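Local coordinates for protein 2-(acetamidomethylene)succinate hydrolase (Mesorhizobium loti, PDB 3KXP) that catalyses the last step of vitamin B6 degradation, hydrolysing (E)-2-(acetamidomethylene)succinate to succinic semialdehyde, acetate, ammonia and carbon dioxide, at residues A[48-53]-A[61-66]; A[57-62]-A[107-112]; A[79-84]-A[99-104]; A[103-108]-A[118-123]. All blocks are in the same frame, centred on the assembly; numbering follows the deposited sequence.

Contact 1 (A[48-53]-A[61-66]); sequences FISRRV and NVREKG
Lys65 crosses the Phe48 ring at about a right angle, its CD over one face, 3.8 Å from the ring centroid in a CH-pi contact only 12° off the ring normal. Helix 85-89 also packs against this ring through Met88 and Ile89. The guanidinium of Arg51 is framed in a similar way: the methyl CG2 of its near neighbour Val53 lies against one face, while the carboxylate of Glu64 comes to the edge. There NE of Arg51 reaches OE2 of Glu64 at 2.6 Å in a salt bridge, the two flat groups turned 51° apart. Arg51 arrives by starting between its own backbone N and carbonyl carbon (chi1 79°) and then running extended from CG to NE alongside Val62, toward Glu64.

Strands 49-54 and 59-65, which carry most of these groups, form an antiparallel beta hairpin at the outer end of the alpha/beta hydrolase sheet. Ile49 pairs with Glu64, and Arg51 with Val62, each through two backbone hydrogen bonds, such as Glu64 N to Ile49 O at 3.0 Å. On the face carrying Ser50 and Asn61, one water links Ser50 OG to Asn61 ND2, which also donates to Asp101. Shortening Arg51 to an alanine is likely to leave Glu64 OE2 without its cationic mate and uncover the Val53 methyl. Since OE1 of Glu64 meets Arg133, the buried carboxylate lies between two arginines, a setting likely to stabilise its negative charge on the face it shares with Val62.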
loop_
_atom_site.group_PDB
_atom_site.type_symbol
_atom_site.label_atom_id
_atom_site.label_comp_id
_atom_site.label_asym_id
_atom_site.label_seq_id
_atom_site.Cartn_x
_atom_site.Cartn_y
_atom_site.Cartn_z
ATOM N N PHE A 48 15.973 -1.218 25.109
ATOM C CA PHE A 48 16.824 -0.858 23.978
ATOM C C PHE A 48 18.216 -0.480 24.448
ATOM O O PHE A 48 18.369 0.270 25.413
ATOM C CB PHE A 48 16.249 0.331 23.204
ATOM C CG PHE A 48 14.863 0.111 22.688
ATOM C CD1 PHE A 48 13.771 0.159 23.548
ATOM C CD2 PHE A 48 14.648 -0.161 21.341
ATOM C CE1 PHE A 48 12.489 -0.060 23.075
ATOM C CE2 PHE A 48 13.367 -0.382 20.858
ATOM C CZ PHE A 48 12.285 -0.332 21.726
ATOM N N ILE A 49 19.229 -0.995 23.762
ATOM C CA ILE A 49 20.597 -0.667 24.111
ATOM C C ILE A 49 21.026 0.457 23.174
ATOM O O ILE A 49 20.753 0.414 21.973
ATOM C CB ILE A 49 21.534 -1.899 23.963
ATOM C CG1 ILE A 49 21.824 -2.200 22.486
ATOM C CG2 ILE A 49 20.878 -3.116 24.615
ATOM C CD1 ILE A 49 22.998 -1.415 21.886
ATOM N N SER A 50 21.673 1.473 23.730
ATOM C CA SER A 50 22.127 2.607 22.939
ATOM C C SER A 50 23.623 2.503 22.749
ATOM O O SER A 50 24.334 2.062 23.647
ATOM C CB SER A 50 21.803 3.920 23.650
ATOM O OG SER A 50 20.419 4.046 23.911
ATOM N N ARG A 51 24.101 2.896 21.575
ATOM C CA ARG A 51 25.527 2.851 21.292
ATOM C C ARG A 51 25.834 3.715 20.087
ATOM O O ARG A 51 25.014 3.853 19.182
ATOM C CB ARG A 51 25.993 1.410 21.035
ATOM C CG ARG A 51 25.701 0.845 19.639
ATOM C CD ARG A 51 25.980 -0.661 19.600
ATOM N NE ARG A 51 25.841 -1.260 18.271
ATOM C CZ ARG A 51 26.774 -1.216 17.322
ATOM N NH1 ARG A 51 27.929 -0.595 17.547
ATOM N NH2 ARG A 51 26.562 -1.810 16.151
ATOM N N ARG A 52 27.015 4.318 20.088
ATOM C CA ARG A 52 27.415 5.153 18.976
ATOM C C ARG A 52 28.150 4.252 17.996
ATOM O O ARG A 52 29.097 3.551 18.362
ATOM C CB ARG A 52 28.313 6.295 19.457
ATOM C CG ARG A 52 27.658 7.205 20.490
ATOM C CD ARG A 52 28.485 8.456 20.705
ATOM N NE ARG A 52 28.326 9.375 19.589
ATOM C CZ ARG A 52 29.316 10.022 18.983
ATOM N NH1 ARG A 52 30.569 9.863 19.372
ATOM N NH2 ARG A 52 29.041 10.835 17.978
ATOM N N VAL A 53 27.686 4.255 16.753
ATOM C CA VAL A 53 28.272 3.426 15.720
ATOM C C VAL A 53 29.101 4.240 14.758
ATOM O O VAL A 53 28.624 5.206 14.167
ATOM C CB VAL A 53 27.185 2.699 14.920
ATOM C CG1 VAL A 53 27.826 1.754 13.905
ATOM C CG2 VAL A 53 26.273 1.936 15.872
ATOM N N ASN A 61 24.503 7.716 16.834
ATOM C CA ASN A 61 23.972 7.041 18.014
ATOM C C ASN A 61 22.718 6.278 17.580
ATOM O O ASN A 61 21.920 6.792 16.795
ATOM C CB ASN A 61 23.600 8.054 19.098
ATOM C CG ASN A 61 23.088 7.388 20.361
ATOM O OD1 ASN A 61 23.789 6.583 20.965
ATOM N ND2 ASN A 61 21.858 7.716 20.763
ATOM N N VAL A 62 22.549 5.056 18.075
ATOM C CA VAL A 62 21.383 4.258 17.712
ATOM C C VAL A 62 20.819 3.515 18.919
ATOM O O VAL A 62 21.493 3.374 19.937
ATOM C CB VAL A 62 21.726 3.233 16.594
ATOM C CG1 VAL A 62 22.309 3.955 15.387
ATOM C CG2 VAL A 62 22.709 2.196 17.108
ATOM N N ARG A 63 19.571 3.070 18.793
ATOM C CA ARG A 63 18.868 2.326 19.838
ATOM C C ARG A 63 18.432 1.015 19.194
ATOM O O ARG A 63 17.664 1.027 18.230
ATOM C CB ARG A 63 17.632 3.100 20.303
ATOM C CG ARG A 63 17.933 4.466 20.881
ATOM C CD ARG A 63 16.659 5.264 21.127
ATOM N NE ARG A 63 16.934 6.558 21.750
ATOM C CZ ARG A 63 16.943 6.778 23.064
ATOM N NH1 ARG A 63 16.687 5.783 23.910
ATOM N NH2 ARG A 63 17.208 7.995 23.535
ATOM N N GLU A 64 18.909 -0.106 19.722
ATOM C CA GLU A 64 18.582 -1.401 19.142
ATOM C C GLU A 64 17.772 -2.318 20.037
ATOM O O GLU A 64 17.832 -2.226 21.261
ATOM C CB GLU A 64 19.855 -2.157 18.771
ATOM C CG GLU A 64 20.888 -1.375 17.990
ATOM C CD GLU A 64 22.176 -2.174 17.811
ATOM O OE1 GLU A 64 22.105 -3.294 17.251
ATOM O OE2 GLU A 64 23.253 -1.687 18.238
ATOM N N LYS A 65 17.048 -3.231 19.398
ATOM C CA LYS A 65 16.236 -4.217 20.094
ATOM C C LYS A 65 15.637 -5.224 19.118
ATOM O O LYS A 65 15.350 -4.898 17.969
ATOM C CB LYS A 65 15.120 -3.541 20.889
ATOM C CG LYS A 65 14.265 -4.525 21.670
ATOM C CD LYS A 65 13.246 -3.831 22.548
ATOM C CE LYS A 65 12.401 -4.861 23.269
ATOM N NZ LYS A 65 13.275 -5.851 23.950
ATOM N N GLY A 66 15.464 -6.455 19.585
ATOM C CA GLY A 66 14.888 -7.496 18.755
ATOM C C GLY A 66 15.856 -8.230 17.846
ATOM O O GLY A 66 17.071 -8.038 17.901
HETATM O O HOH W 1 20.864 7.027 23.402
#

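Contact 2 (A[57-62]-A[107-112]); sequences RITLNV and LSDKPE
Ser108 turns its OG beside its own backbone N (chi1 -63°), placing the hydroxyl oxygen in front of the amide of Asn61; Asp109, with a similar first torsion (chi1 -77°), swings its carboxylate toward Thr59. The Asn61 N to Ser108 OG bond is short, 2.8 Å, and almost perfectly straight at 178°. The same OG is bonded to Asp101 O, so one small side chain ties the loop to two backbones. One residue along, the partnership is reciprocal: Asp109 N donates to Thr59 O at 3.1 Å, nearly in line with the carbonyl bond, while Thr59 N returns a bond to Asp109 OD2, which it meets from above the carboxylate plane. The other oxygen of Asp109, OD1, faces Arg52 in a salt bridge modelled implausibly short, so its exact geometry is doubtful.

Apolar atoms close the end of the contact. Ile58 and Asp109 run by one another head to tail, with CG1 of Ile58 3.3 Å from CB of Asp109, and CD1 of Ile58 continues to the ring carbon CD of Pro111. Near Leu107, the amide of Asn61 packs beside the leucine CB, the two side chains extending in parallel.

The loop 107-112 thus runs roughly antiparallel to the start of strand 59-65, beyond the end of strand 96-100. Strand 49-54 flanks Thr59 through Arg52, and Ile58 touches Asp123 of helix 117-131, the helix to which this loop leads.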
loop_
_atom_site.group_PDB
_atom_site.type_symbol
_atom_site.label_atom_id
_atom_site.label_comp_id
_atom_site.label_asym_id
_atom_site.label_seq_id
_atom_site.Cartn_x
_atom_site.Cartn_y
_atom_site.Cartn_z
ATOM N N ARG A 57 32.306 7.653 7.618
ATOM C CA ARG A 57 32.069 9.047 7.280
ATOM C C ARG A 57 31.630 9.859 8.492
ATOM O O ARG A 57 31.754 11.082 8.500
ATOM C CB ARG A 57 31.020 9.136 6.158
ATOM C CG ARG A 57 29.833 8.192 6.336
ATOM C CD ARG A 57 28.869 8.202 5.137
ATOM N NE ARG A 57 28.091 9.438 5.046
ATOM C CZ ARG A 57 28.368 10.441 4.223
ATOM N NH1 ARG A 57 29.407 10.363 3.406
ATOM N NH2 ARG A 57 27.609 11.529 4.222
ATOM N N ILE A 58 31.137 9.176 9.522
ATOM C CA ILE A 58 30.671 9.849 10.731
ATOM C C ILE A 58 30.271 8.803 11.768
ATOM O O ILE A 58 30.236 7.612 11.469
ATOM C CB ILE A 58 29.442 10.762 10.417
ATOM C CG1 ILE A 58 29.014 11.534 11.664
ATOM C CG2 ILE A 58 28.273 9.920 9.910
ATOM C CD1 ILE A 58 27.901 12.535 11.418
ATOM N N THR A 59 29.987 9.249 12.988
ATOM C CA THR A 59 29.567 8.347 14.050
ATOM C C THR A 59 28.138 8.714 14.436
ATOM O O THR A 59 27.825 9.892 14.659
ATOM C CB THR A 59 30.493 8.462 15.289
ATOM O OG1 THR A 59 31.829 8.084 14.920
ATOM C CG2 THR A 59 30.003 7.550 16.425
ATOM N N LEU A 60 27.271 7.705 14.512
ATOM C CA LEU A 60 25.870 7.931 14.847
ATOM C C LEU A 60 25.436 7.154 16.071
ATOM O O LEU A 60 25.935 6.064 16.323
ATOM C CB LEU A 60 24.980 7.521 13.670
ATOM C CG LEU A 60 25.213 8.240 12.342
ATOM C CD1 LEU A 60 24.345 7.616 11.255
ATOM C CD2 LEU A 60 24.900 9.716 12.503
ATOM N N ASN A 61 24.503 7.716 16.834
ATOM C CA ASN A 61 23.972 7.041 18.014
ATOM C C ASN A 61 22.718 6.278 17.580
ATOM O O ASN A 61 21.920 6.792 16.795
ATOM C CB ASN A 61 23.600 8.054 19.098
ATOM C CG ASN A 61 23.088 7.388 20.361
ATOM O OD1 ASN A 61 23.789 6.583 20.965
ATOM N ND2 ASN A 61 21.858 7.716 20.763
ATOM N N VAL A 62 22.549 5.056 18.075
ATOM C CA VAL A 62 21.383 4.258 17.712
ATOM C C VAL A 62 20.819 3.515 18.919
ATOM O O VAL A 62 21.493 3.374 19.937
ATOM C CB VAL A 62 21.726 3.233 16.594
ATOM C CG1 VAL A 62 22.309 3.955 15.387
ATOM C CG2 VAL A 62 22.709 2.196 17.108
ATOM N N LEU A 107 22.463 12.147 20.193
ATOM C CA LEU A 107 23.817 11.886 20.645
ATOM C C LEU A 107 24.746 11.501 19.508
ATOM O O LEU A 107 25.721 10.784 19.710
ATOM C CB LEU A 107 23.811 10.787 21.714
ATOM C CG LEU A 107 23.140 11.148 23.050
ATOM C CD1 LEU A 107 23.363 10.026 24.070
ATOM C CD2 LEU A 107 23.717 12.454 23.584
ATOM N N SER A 108 24.443 11.991 18.311
ATOM C CA SER A 108 25.266 11.704 17.145
ATOM C C SER A 108 26.210 12.865 16.840
ATOM O O SER A 108 26.080 13.950 17.407
ATOM C CB SER A 108 24.373 11.418 15.939
ATOM O OG SER A 108 23.602 10.254 16.171
ATOM N N ASP A 109 27.170 12.633 15.951
ATOM C CA ASP A 109 28.118 13.677 15.585
ATOM C C ASP A 109 27.375 14.860 14.990
ATOM O O ASP A 109 26.296 14.705 14.421
ATOM C CB ASP A 109 29.141 13.149 14.571
ATOM C CG ASP A 109 30.207 12.284 15.215
ATOM O OD1 ASP A 109 30.208 12.173 16.462
ATOM O OD2 ASP A 109 31.046 11.728 14.474
ATOM N N LYS A 110 27.962 16.041 15.122
ATOM C CA LYS A 110 27.350 17.252 14.608
ATOM C C LYS A 110 28.345 18.075 13.793
ATOM O O LYS A 110 28.831 19.113 14.239
ATOM C CB LYS A 110 26.792 18.060 15.775
ATOM C CG LYS A 110 25.838 17.235 16.623
ATOM C CD LYS A 110 25.250 18.021 17.761
ATOM C CE LYS A 110 24.217 17.184 18.486
ATOM N NZ LYS A 110 24.796 15.896 18.931
ATOM N N PRO A 111 28.660 17.608 12.577
ATOM C CA PRO A 111 29.603 18.307 11.704
ATOM C C PRO A 111 29.235 19.765 11.482
ATOM O O PRO A 111 28.092 20.167 11.682
ATOM C CB PRO A 111 29.564 17.481 10.418
ATOM C CG PRO A 111 28.206 16.829 10.460
ATOM C CD PRO A 111 28.108 16.423 11.903
ATOM N N GLU A 112 30.227 20.546 11.073
ATOM C CA GLU A 112 30.064 21.970 10.824
ATOM C C GLU A 112 29.123 22.204 9.643
ATOM O O GLU A 112 28.441 23.231 9.581
ATOM C CB GLU A 112 31.445 22.588 10.548
ATOM C CG GLU A 112 31.503 24.108 10.495
ATOM C CD GLU A 112 32.938 24.632 10.349
ATOM O OE1 GLU A 112 33.601 24.311 9.330
ATOM O OE2 GLU A 112 33.403 25.363 11.257
#

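Contact 3 (A[79-84]-A[99-104]); sequences SNSAVF and AVDQRG
Ser81 opens a 3-10 turn, 81-84, in the loop between strand 70-74 of the alpha/beta hydrolase sheet and helix 85-89, and comes up beside the end of strand 96-100, its CA 5.0 Å from that of Asp101. Both polar groups of the serine converge on one carboxylate oxygen. Ser81 N donates to Asp101 OD2 at 2.7 Å, nearly along the C-O axis, and Ser81 OG donates to the same oxygen at 2.5 Å from above the carboxylate plane. The hydroxyl reaches it from between the backbone N and the carbonyl carbon (chi1 64°). Ser81 CB, in turn, packs on Ala99 CB at 3.5 Å.

Asn80 runs alongside Asp101, its OD1 accepting from Ala82 N in an Asx turn and its ND2 donating to Ser218 OG. A water donates both to this OD1 and to Asp101 OD1.

Replacing Asp101 with an alanine would probably leave Ser81 N and OG without their shared acceptor and loosen the hold of the turn on the strand end. Asp101 OD1 also accepts from Asn61 ND2 and Leu107 N, and Ser81 OG accepts from Arg63 NE; a buried carboxylate with so many donors is likely to stay ionised.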
loop_
_atom_site.group_PDB
_atom_site.type_symbol
_atom_site.label_atom_id
_atom_site.label_comp_id
_atom_site.label_asym_id
_atom_site.label_seq_id
_atom_site.Cartn_x
_atom_site.Cartn_y
_atom_site.Cartn_z
ATOM N N SER A 79 14.091 16.480 16.268
ATOM C CA SER A 79 13.684 15.346 17.097
ATOM C C SER A 79 14.872 14.389 17.309
ATOM O O SER A 79 16.020 14.756 17.057
ATOM C CB SER A 79 12.518 14.625 16.401
ATOM O OG SER A 79 11.918 13.650 17.227
ATOM N N ASN A 80 14.598 13.173 17.775
ATOM C CA ASN A 80 15.643 12.174 18.005
ATOM C C ASN A 80 15.055 10.752 18.082
ATOM O O ASN A 80 13.852 10.571 18.254
ATOM C CB ASN A 80 16.428 12.510 19.288
ATOM C CG ASN A 80 15.701 12.094 20.551
ATOM O OD1 ASN A 80 15.848 10.966 21.010
ATOM N ND2 ASN A 80 14.903 12.997 21.109
ATOM N N SER A 81 15.926 9.753 17.965
ATOM C CA SER A 81 15.544 8.335 17.957
ATOM C C SER A 81 14.543 7.798 18.980
ATOM O O SER A 81 13.799 6.868 18.674
ATOM C CB SER A 81 16.800 7.464 18.016
ATOM O OG SER A 81 17.505 7.656 19.231
ATOM N N ALA A 82 14.509 8.367 20.179
ATOM C CA ALA A 82 13.603 7.869 21.216
ATOM C C ALA A 82 12.107 7.881 20.900
ATOM O O ALA A 82 11.365 7.041 21.407
ATOM C CB ALA A 82 13.847 8.617 22.522
ATOM N N VAL A 83 11.655 8.819 20.076
ATOM C CA VAL A 83 10.235 8.898 19.762
ATOM C C VAL A 83 9.697 7.617 19.124
ATOM O O VAL A 83 8.484 7.413 19.065
ATOM C CB VAL A 83 9.931 10.085 18.821
ATOM C CG1 VAL A 83 10.520 11.366 19.404
ATOM C CG2 VAL A 83 10.491 9.815 17.422
ATOM N N PHE A 84 10.589 6.746 18.663
ATOM C CA PHE A 84 10.153 5.507 18.025
ATOM C C PHE A 84 10.070 4.277 18.924
ATOM O O PHE A 84 9.549 3.244 18.500
ATOM C CB PHE A 84 11.057 5.173 16.832
ATOM C CG PHE A 84 10.922 6.127 15.682
ATOM C CD1 PHE A 84 11.932 7.042 15.396
ATOM C CD2 PHE A 84 9.781 6.114 14.883
ATOM C CE1 PHE A 84 11.808 7.934 14.326
ATOM C CE2 PHE A 84 9.647 6.998 13.818
ATOM C CZ PHE A 84 10.664 7.910 13.538
ATOM N N ALA A 99 16.559 2.530 15.853
ATOM C CA ALA A 99 16.234 3.932 15.616
ATOM C C ALA A 99 17.560 4.678 15.551
ATOM O O ALA A 99 18.456 4.426 16.354
ATOM C CB ALA A 99 15.375 4.475 16.750
ATOM N N VAL A 100 17.686 5.603 14.609
ATOM C CA VAL A 100 18.937 6.334 14.443
ATOM C C VAL A 100 18.867 7.825 14.716
ATOM O O VAL A 100 18.015 8.530 14.168
ATOM C CB VAL A 100 19.482 6.180 12.993
ATOM C CG1 VAL A 100 20.816 6.873 12.858
ATOM C CG2 VAL A 100 19.583 4.710 12.622
ATOM N N ASP A 101 19.765 8.308 15.565
ATOM C CA ASP A 101 19.836 9.737 15.821
ATOM C C ASP A 101 20.587 10.188 14.585
ATOM O O ASP A 101 21.710 9.748 14.346
ATOM C CB ASP A 101 20.657 10.030 17.079
ATOM C CG ASP A 101 19.842 9.890 18.345
ATOM O OD1 ASP A 101 20.427 9.957 19.448
ATOM O OD2 ASP A 101 18.607 9.723 18.232
ATOM N N GLN A 102 19.980 11.036 13.771
ATOM C CA GLN A 102 20.678 11.448 12.570
ATOM C C GLN A 102 21.648 12.597 12.836
ATOM O O GLN A 102 21.564 13.266 13.866
ATOM C CB GLN A 102 19.660 11.785 11.488
ATOM C CG GLN A 102 18.782 10.580 11.179
ATOM C CD GLN A 102 17.595 10.922 10.321
ATOM O OE1 GLN A 102 17.646 10.818 9.091
ATOM N NE2 GLN A 102 16.514 11.350 10.962
ATOM N N ARG A 103 22.584 12.797 11.913
ATOM C CA ARG A 103 23.578 13.844 12.061
ATOM C C ARG A 103 22.961 15.167 12.491
ATOM O O ARG A 103 21.913 15.578 11.990
ATOM C CB ARG A 103 24.350 14.037 10.757
ATOM C CG ARG A 103 23.527 14.598 9.611
ATOM C CD ARG A 103 24.451 15.020 8.491
ATOM N NE ARG A 103 25.310 13.911 8.086
ATOM C CZ ARG A 103 26.512 14.054 7.542
ATOM N NH1 ARG A 103 27.222 12.986 7.203
ATOM N NH2 ARG A 103 27.010 15.264 7.353
ATOM N N GLY A 104 23.631 15.827 13.432
ATOM C CA GLY A 104 23.163 17.103 13.941
ATOM C C GLY A 104 22.153 16.943 15.064
ATOM O O GLY A 104 21.789 17.923 15.717
HETATM O O HOH W 2 18.315 9.960 21.202
#

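Contact 4 (A[103-108]-A[118-123]); sequences RGHGLS and NDYADD
Arg103 and Asp123 form a side-on, two-pronged salt bridge that ties the loop after strand 96-100 to helix 117-131, a strand-loop-helix connection of the alpha/beta hydrolase fold. The arginine can be followed outward. Its CB passes 3.8 Å from Asp123 OD1. CG, set between the backbone N and the carbonyl carbon (chi1 67°), rests over one face of the Tyr120 ring, displaced toward the rim, in a CH-pi contact 3.9 Å from the centroid. CD stays near Asp123 OD1, and the chain then bends at chi3 (55°), bringing the guanidinium round to the acid. NE donates to OD1 of Asp123 at 2.6 Å and NH1 to OD2 of Asp123 at 2.8 Å, both on the syn side, with the two planes only 26° apart. NH2, at the far tip, has Asp119 CB over the guanidinium face.

The acid is shared: Asp123 OD2 also meets Arg57 NE. These several grips are likely to fix the rotation of the carboxylate. A water accepting from Arg103 N donates to Asp123 OD1, so the arginine's backbone is tied to the same acid as its side chain.

Past Arg103 the chain enters a type II' turn, His105 to Ser108. His105 touches Leu143, a chloride-binding residue, and Tyr120 OH is bonded to Thr239. His105 ND1 donates back to Arg103 O at 2.8 Å, while its CE1 stands 3.4 Å from Tyr120 OH, which lies at the imidazole edge.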
loop_
_atom_site.group_PDB
_atom_site.type_symbol
_atom_site.label_atom_id
_atom_site.label_comp_id
_atom_site.label_asym_id
_atom_site.label_seq_id
_atom_site.Cartn_x
_atom_site.Cartn_y
_atom_site.Cartn_z
ATOM N N ARG A 103 22.584 12.797 11.913
ATOM C CA ARG A 103 23.578 13.844 12.061
ATOM C C ARG A 103 22.961 15.167 12.491
ATOM O O ARG A 103 21.913 15.578 11.990
ATOM C CB ARG A 103 24.350 14.037 10.757
ATOM C CG ARG A 103 23.527 14.598 9.611
ATOM C CD ARG A 103 24.451 15.020 8.491
ATOM N NE ARG A 103 25.310 13.911 8.086
ATOM C CZ ARG A 103 26.512 14.054 7.542
ATOM N NH1 ARG A 103 27.222 12.986 7.203
ATOM N NH2 ARG A 103 27.010 15.264 7.353
ATOM N N GLY A 104 23.631 15.827 13.432
ATOM C CA GLY A 104 23.163 17.103 13.941
ATOM C C GLY A 104 22.153 16.943 15.064
ATOM O O GLY A 104 21.789 17.923 15.717
ATOM N N HIS A 105 21.722 15.707 15.313
ATOM C CA HIS A 105 20.714 15.444 16.339
ATOM C C HIS A 105 21.160 14.485 17.440
ATOM O O HIS A 105 22.212 13.855 17.356
ATOM C CB HIS A 105 19.447 14.857 15.701
ATOM C CG HIS A 105 18.880 15.675 14.579
ATOM N ND1 HIS A 105 19.523 15.832 13.369
ATOM C CD2 HIS A 105 17.701 16.335 14.468
ATOM C CE1 HIS A 105 18.763 16.549 12.560
ATOM N NE2 HIS A 105 17.653 16.866 13.202
ATOM N N GLY A 106 20.317 14.381 18.462
ATOM C CA GLY A 106 20.560 13.488 19.575
ATOM C C GLY A 106 21.996 13.383 20.033
ATOM O O GLY A 106 22.665 14.389 20.235
ATOM N N LEU A 107 22.463 12.147 20.193
ATOM C CA LEU A 107 23.817 11.886 20.645
ATOM C C LEU A 107 24.746 11.501 19.508
ATOM O O LEU A 107 25.721 10.784 19.710
ATOM C CB LEU A 107 23.811 10.787 21.714
ATOM C CG LEU A 107 23.140 11.148 23.050
ATOM C CD1 LEU A 107 23.363 10.026 24.070
ATOM C CD2 LEU A 107 23.717 12.454 23.584
ATOM N N SER A 108 24.443 11.991 18.311
ATOM C CA SER A 108 25.266 11.704 17.145
ATOM C C SER A 108 26.210 12.865 16.840
ATOM O O SER A 108 26.080 13.950 17.407
ATOM C CB SER A 108 24.373 11.418 15.939
ATOM O OG SER A 108 23.602 10.254 16.171
ATOM N N ASN A 118 21.536 14.338 0.188
ATOM C CA ASN A 118 22.626 13.394 -0.067
ATOM C C ASN A 118 23.429 13.056 1.178
ATOM O O ASN A 118 23.751 11.891 1.415
ATOM C CB ASN A 118 23.568 13.936 -1.140
ATOM C CG ASN A 118 23.022 13.750 -2.541
ATOM O OD1 ASN A 118 23.610 14.222 -3.519
ATOM N ND2 ASN A 118 21.892 13.056 -2.650
ATOM N N ASP A 119 23.756 14.074 1.966
ATOM C CA ASP A 119 24.516 13.861 3.192
ATOM C C ASP A 119 23.800 12.853 4.077
ATOM O O ASP A 119 24.389 11.845 4.459
ATOM C CB ASP A 119 24.709 15.182 3.940
ATOM C CG ASP A 119 25.472 16.205 3.115
ATOM O OD1 ASP A 119 26.597 15.876 2.675
ATOM O OD2 ASP A 119 24.956 17.329 2.904
ATOM N N TYR A 120 22.531 13.108 4.389
ATOM C CA TYR A 120 21.766 12.187 5.230
ATOM C C TYR A 120 21.567 10.830 4.558
ATOM O O TYR A 120 21.531 9.787 5.231
ATOM C CB TYR A 120 20.381 12.753 5.566
ATOM C CG TYR A 120 20.338 13.855 6.598
ATOM C CD1 TYR A 120 20.405 15.194 6.219
ATOM C CD2 TYR A 120 20.172 13.558 7.952
ATOM C CE1 TYR A 120 20.299 16.216 7.160
ATOM C CE2 TYR A 120 20.065 14.570 8.902
ATOM C CZ TYR A 120 20.130 15.898 8.499
ATOM O OH TYR A 120 20.044 16.907 9.436
ATOM N N ALA A 121 21.413 10.846 3.236
ATOM C CA ALA A 121 21.204 9.615 2.478
ATOM C C ALA A 121 22.445 8.717 2.528
ATOM O O ALA A 121 22.337 7.502 2.722
ATOM C CB ALA A 121 20.844 9.946 1.026
ATOM N N ASP A 122 23.620 9.317 2.354
ATOM C CA ASP A 122 24.852 8.547 2.400
ATOM C C ASP A 122 25.058 7.988 3.806
ATOM O O ASP A 122 25.619 6.899 3.967
ATOM C CB ASP A 122 26.055 9.405 1.984
ATOM C CG ASP A 122 25.995 9.834 0.518
ATOM O OD1 ASP A 122 25.358 9.125 -0.293
ATOM O OD2 ASP A 122 26.596 10.874 0.174
ATOM N N ASP A 123 24.601 8.719 4.823
ATOM C CA ASP A 123 24.734 8.237 6.198
ATOM C C ASP A 123 23.990 6.923 6.359
ATOM O O ASP A 123 24.457 6.020 7.047
ATOM C CB ASP A 123 24.156 9.238 7.200
ATOM C CG ASP A 123 25.097 10.380 7.498
ATOM O OD1 ASP A 123 24.643 11.358 8.125
ATOM O OD2 ASP A 123 26.283 10.304 7.115
HETATM O O HOH W 3 22.381 11.098 9.800
#

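Overall arrangement
The contacts form a connected set beside the outer hairpin of the sheet, with contact 3 nearest the chain centre. Contacts 1 and 2 share Asn61 and Val62. Contact 3 is nested inside the chain loop closed by contact 2, their centres about 11 Å apart, and Ser108 OG joins the two by reaching Asp101 O at 2.7 Å; contact 3 meets contact 1 where Arg63 NE reaches Ser81 OG at 2.8 Å. Contacts 2 and 4 are the closest pair, about 6 Å between centres, with Leu107 and Ser108 in common. Toward the active site, the side chain of Phe84 in contact 3 is about 9 Å from that of Ser142, the assigned nucleophile, and the side chain of His105 in contact 4 lies about 4 Å from those of chloride-binding Ile77 and Leu143.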